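Local coordinates for protein HpcH/HpaI aldolase (Desulfitobacterium hafniense, PDB 3QZ6) that belongs to the HpcH/HpaI aldolase/citrate lyase family and folds as a TIM barrel, with a zinc ion bound in the model, at residues R53-L58 and Q82-I87; V71-P74 and H80-R83. All blocks are in the same frame, centred on the assembly; numbering follows the deposited sequence.

Both contacts use helix 78-87, which faces two partners: contact 1 (53-58 with 82-87) sets it against the preceding outer helix, 52-65, and contact 2 (71-74 with 80-83) sets its first half against the end of barrel strand 68-72 and the loop that follows. Their centres lie about 9 Å apart, and Leu84 joins them directly, its CD1 packing 3.6 Å from Ile73 CG2 and 3.9 Å from Val71 CG1 while its other methyl serves contact 1. Leu84 thus carries apolar packing from one contact into the other, on the side of strand 68-72 that meets helix 78-87. The bound zinc ion stays at a distance: the side chain of Ile55 in contact 1 is about 13 Å from it.

Contact 1 (R53-L58 and Q82-I87); sequences REINHL and QRLLDI
Ile87 meets helix 52-65 through its CG2 methyl, which comes within 3.5 Å of Asn56 CA. That branch stands opposite the backbone N of its own residue (chi1 of Ile87 is -72°), and it lies against main chain as much as side chain: Asn56 CB is 3.8 Å from the same Ile87 CG2. Here the two segments come closest in backbone, the CA atoms of Asn56 and Ile87 lying 5.9 Å apart. The amide of Asn56 swings away from its backbone N (chi1 -170°); CA and CB of Asn56 take most of the contact with the methyl, and the amide carbon CG only brushes it.

One turn earlier on helix 78-87, Leu84 reaches Ile55 by a single methyl. Leu84 CD2 sits 3.8 Å from Ile55 CD1 and 4.1 Å from Ile55 CG2, so one methyl meets both branches of the isoleucine, and the two side chains cross at about a right angle. No hydrogen bond links 53-58 to 82-87. Within the second helix, Gln82 NE2 donates to Asp86 OD2 at 2.8 Å, an almost straight bond (170°) on the syn side of the carboxylate; Asp86 OD1 is salt-bridged to Arg118.

These two helices follow one another around the outside of the TIM barrel. Phe52 of helix 52-65 also touches Leu84 and Ile87, while Leu84 reaches inward to Phe92 of strand 91-94.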
# COMPACT_ATOMS: atom_id res chain seq x y z
N ARG A 53 -0.91 -8.85 -17.14
CA ARG A 53 0.52 -8.86 -16.85
C ARG A 53 0.78 -8.57 -15.36
O ARG A 53 1.58 -9.26 -14.70
CB ARG A 53 1.28 -7.85 -17.73
CG ARG A 53 2.81 -7.77 -17.44
CD ARG A 53 3.49 -9.11 -17.76
NE ARG A 53 3.39 -9.39 -19.19
CZ ARG A 53 3.55 -10.59 -19.74
NH1 ARG A 53 3.81 -11.65 -18.99
NH2 ARG A 53 3.43 -10.72 -21.06
N GLU A 54 0.10 -7.56 -14.82
CA GLU A 54 0.26 -7.26 -13.39
C GLU A 54 -0.11 -8.47 -12.54
O GLU A 54 0.54 -8.77 -11.52
CB GLU A 54 -0.57 -6.05 -12.98
CG GLU A 54 -0.01 -4.73 -13.51
CD GLU A 54 -1.01 -3.58 -13.38
OE1 GLU A 54 -2.16 -3.84 -12.95
OE2 GLU A 54 -0.65 -2.44 -13.70
N ILE A 55 -1.15 -9.18 -12.96
CA ILE A 55 -1.59 -10.35 -12.22
C ILE A 55 -0.55 -11.46 -12.32
O ILE A 55 -0.22 -12.08 -11.32
CB ILE A 55 -2.98 -10.81 -12.69
CG1 ILE A 55 -4.02 -9.78 -12.23
CG2 ILE A 55 -3.31 -12.21 -12.11
CD1 ILE A 55 -5.41 -9.95 -12.85
N ASN A 56 0.01 -11.65 -13.51
CA ASN A 56 1.11 -12.60 -13.70
C ASN A 56 2.25 -12.28 -12.73
O ASN A 56 2.78 -13.17 -12.07
CB ASN A 56 1.60 -12.55 -15.16
CG ASN A 56 2.57 -13.69 -15.51
OD1 ASN A 56 3.16 -14.35 -14.64
ND2 ASN A 56 2.75 -13.90 -16.79
N HIS A 57 2.62 -11.01 -12.63
CA HIS A 57 3.69 -10.62 -11.69
C HIS A 57 3.36 -11.00 -10.25
O HIS A 57 4.22 -11.49 -9.51
CB HIS A 57 4.03 -9.13 -11.80
CG HIS A 57 4.73 -8.77 -13.08
ND1 HIS A 57 4.87 -7.47 -13.51
CD2 HIS A 57 5.31 -9.54 -14.02
CE1 HIS A 57 5.52 -7.46 -14.66
NE2 HIS A 57 5.79 -8.70 -15.00
N LEU A 58 2.12 -10.75 -9.85
CA LEU A 58 1.69 -11.10 -8.50
C LEU A 58 1.77 -12.62 -8.32
O LEU A 58 2.30 -13.11 -7.32
CB LEU A 58 0.26 -10.60 -8.23
CG LEU A 58 0.06 -9.08 -8.15
CD1 LEU A 58 -1.41 -8.69 -8.29
CD2 LEU A 58 0.64 -8.50 -6.87
N GLN A 82 -10.10 -18.48 -18.93
CA GLN A 82 -9.02 -19.29 -19.47
C GLN A 82 -7.65 -18.66 -19.16
O GLN A 82 -6.76 -19.32 -18.65
CB GLN A 82 -9.18 -19.47 -20.98
CG GLN A 82 -8.04 -20.25 -21.63
CD GLN A 82 -8.22 -21.75 -21.47
OE1 GLN A 82 -9.32 -22.27 -21.64
NE2 GLN A 82 -7.14 -22.44 -21.13
N ARG A 83 -7.50 -17.37 -19.47
CA ARG A 83 -6.19 -16.74 -19.31
C ARG A 83 -5.75 -16.68 -17.86
O ARG A 83 -4.59 -16.93 -17.54
CB ARG A 83 -6.18 -15.33 -19.92
CG ARG A 83 -6.50 -15.29 -21.42
CD ARG A 83 -6.41 -13.85 -21.94
NE ARG A 83 -5.01 -13.42 -22.06
CZ ARG A 83 -4.61 -12.24 -22.52
NH1 ARG A 83 -5.52 -11.33 -22.89
NH2 ARG A 83 -3.31 -11.97 -22.61
N LEU A 84 -6.67 -16.31 -16.97
CA LEU A 84 -6.27 -16.10 -15.58
C LEU A 84 -5.90 -17.42 -14.91
O LEU A 84 -4.97 -17.45 -14.11
CB LEU A 84 -7.35 -15.35 -14.79
CG LEU A 84 -7.50 -13.87 -15.19
CD1 LEU A 84 -8.74 -13.26 -14.55
CD2 LEU A 84 -6.24 -13.07 -14.85
N LEU A 85 -6.62 -18.50 -15.22
CA LEU A 85 -6.25 -19.81 -14.67
C LEU A 85 -4.92 -20.26 -15.25
O LEU A 85 -4.09 -20.85 -14.55
CB LEU A 85 -7.32 -20.87 -14.97
CG LEU A 85 -8.65 -20.72 -14.22
CD1 LEU A 85 -9.61 -21.81 -14.65
CD2 LEU A 85 -8.45 -20.76 -12.71
N ASP A 86 -4.72 -20.01 -16.54
CA ASP A 86 -3.47 -20.43 -17.18
C ASP A 86 -2.30 -19.67 -16.56
O ASP A 86 -1.25 -20.24 -16.27
CB ASP A 86 -3.53 -20.18 -18.69
CG ASP A 86 -4.41 -21.19 -19.41
OD1 ASP A 86 -4.72 -22.25 -18.83
OD2 ASP A 86 -4.79 -20.94 -20.57
N ILE A 87 -2.50 -18.38 -16.34
CA ILE A 87 -1.46 -17.54 -15.73
C ILE A 87 -1.13 -18.03 -14.32
O ILE A 87 0.03 -17.97 -13.90
CB ILE A 87 -1.89 -16.05 -15.72
CG1 ILE A 87 -1.83 -15.48 -17.14
CG2 ILE A 87 -1.00 -15.23 -14.80
CD1 ILE A 87 -2.69 -14.19 -17.31

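Contact 2 (V71-P74 and H80-R83); sequences VRIP and HVQR
Ile73 and Val81 make the purely apolar part of this contact, between the end of barrel strand 68-72 with its following loop and the first half of helix 78-87. Ile73 CD1 lies 4.0 Å from Val81 CG2, the two side chains meeting at a slant. Chi1 of Ile73 is 56°, which tucks CG1 between its own backbone N and carbonyl carbon and leaves CG2 on the far side from the carbonyl carbon. CG2 then faces the base of the histidine, 4.1 Å from His80 CB, as the two side chains run past one another in opposite directions.

A second kind of packing sets aliphatic carbon against an aromatic ring. The pyrrolidine of Pro74 lies against the outer part of the His80 imidazole: Pro74 CG is 3.6 Å from His80 NE2, and Pro74 CD is 3.8 Å from His80 CD2. The proline carbons approach the ring obliquely.

Polar bonding is left to neighbours. His80 ND1 is hydrogen-bonded to Asp77, in the connection leading into the helix, and this bond should restrain the rotation of the ring that Pro74 touches. The side chain of Arg72, which takes no part here, is salt-bridged to Asp44 and Glu46.

No hydrogen bond crosses between 71-74 and 80-83, so what they share directly is van der Waals packing. The strand, helix and strand 91-94 form a beta-alpha-beta unit of the TIM barrel, and both Ile73 and Val81 also touch Phe92 of that next strand. The chemistry is thus graded, from an apolar join between strand and helix at Ile73 and Val81 to a more exposed margin where Pro74 leans on an imidazole whose ND1 already has its partner.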
# COMPACT_ATOMS: atom_id res chain seq x y z
N VAL A 71 -9.12 -13.96 -8.35
CA VAL A 71 -9.46 -12.74 -9.07
C VAL A 71 -10.97 -12.54 -9.11
O VAL A 71 -11.72 -13.47 -9.37
CB VAL A 71 -8.92 -12.76 -10.51
CG1 VAL A 71 -9.18 -11.40 -11.19
CG2 VAL A 71 -7.42 -13.09 -10.52
N ARG A 72 -11.41 -11.32 -8.83
CA ARG A 72 -12.81 -10.95 -8.99
C ARG A 72 -12.93 -10.39 -10.40
O ARG A 72 -12.42 -9.31 -10.70
CB ARG A 72 -13.18 -9.89 -7.96
CG ARG A 72 -14.59 -9.32 -8.05
CD ARG A 72 -14.63 -7.98 -7.31
NE ARG A 72 -15.63 -7.97 -6.27
CZ ARG A 72 -15.65 -7.12 -5.24
NH1 ARG A 72 -14.71 -6.20 -5.10
NH2 ARG A 72 -16.63 -7.21 -4.35
N ILE A 73 -13.58 -11.14 -11.29
CA ILE A 73 -13.64 -10.75 -12.69
C ILE A 73 -14.94 -10.01 -12.98
O ILE A 73 -15.94 -10.24 -12.34
CB ILE A 73 -13.49 -11.97 -13.60
CG1 ILE A 73 -14.55 -13.03 -13.26
CG2 ILE A 73 -12.06 -12.53 -13.48
CD1 ILE A 73 -14.41 -14.31 -14.10
N PRO A 74 -14.91 -9.09 -13.95
CA PRO A 74 -16.09 -8.25 -14.23
C PRO A 74 -17.21 -8.98 -14.97
O PRO A 74 -18.37 -8.57 -14.91
CB PRO A 74 -15.52 -7.13 -15.10
CG PRO A 74 -14.33 -7.77 -15.79
CD PRO A 74 -13.74 -8.71 -14.77
N HIS A 80 -11.41 -14.02 -19.77
CA HIS A 80 -11.03 -13.88 -18.35
C HIS A 80 -10.67 -15.22 -17.72
O HIS A 80 -9.62 -15.36 -17.11
CB HIS A 80 -12.14 -13.21 -17.55
CG HIS A 80 -12.28 -11.75 -17.86
ND1 HIS A 80 -13.02 -11.29 -18.94
CD2 HIS A 80 -11.74 -10.65 -17.28
CE1 HIS A 80 -12.95 -9.97 -18.98
NE2 HIS A 80 -12.18 -9.56 -17.99
N VAL A 81 -11.55 -16.20 -17.88
CA VAL A 81 -11.39 -17.44 -17.14
C VAL A 81 -10.19 -18.26 -17.62
O VAL A 81 -9.37 -18.70 -16.82
CB VAL A 81 -12.68 -18.29 -17.17
CG1 VAL A 81 -12.42 -19.64 -16.54
CG2 VAL A 81 -13.80 -17.53 -16.44
N GLN A 82 -10.10 -18.48 -18.93
CA GLN A 82 -9.02 -19.29 -19.47
C GLN A 82 -7.65 -18.66 -19.16
O GLN A 82 -6.76 -19.32 -18.65
CB GLN A 82 -9.18 -19.47 -20.98
CG GLN A 82 -8.04 -20.25 -21.63
CD GLN A 82 -8.22 -21.75 -21.47
OE1 GLN A 82 -9.32 -22.27 -21.64
NE2 GLN A 82 -7.14 -22.44 -21.13
N ARG A 83 -7.50 -17.37 -19.47
CA ARG A 83 -6.19 -16.74 -19.31
C ARG A 83 -5.75 -16.68 -17.86
O ARG A 83 -4.59 -16.93 -17.54
CB ARG A 83 -6.18 -15.33 -19.92
CG ARG A 83 -6.50 -15.29 -21.42
CD ARG A 83 -6.41 -13.85 -21.94
NE ARG A 83 -5.01 -13.42 -22.06
CZ ARG A 83 -4.61 -12.24 -22.52
NH1 ARG A 83 -5.52 -11.33 -22.89
NH2 ARG A 83 -3.31 -11.97 -22.61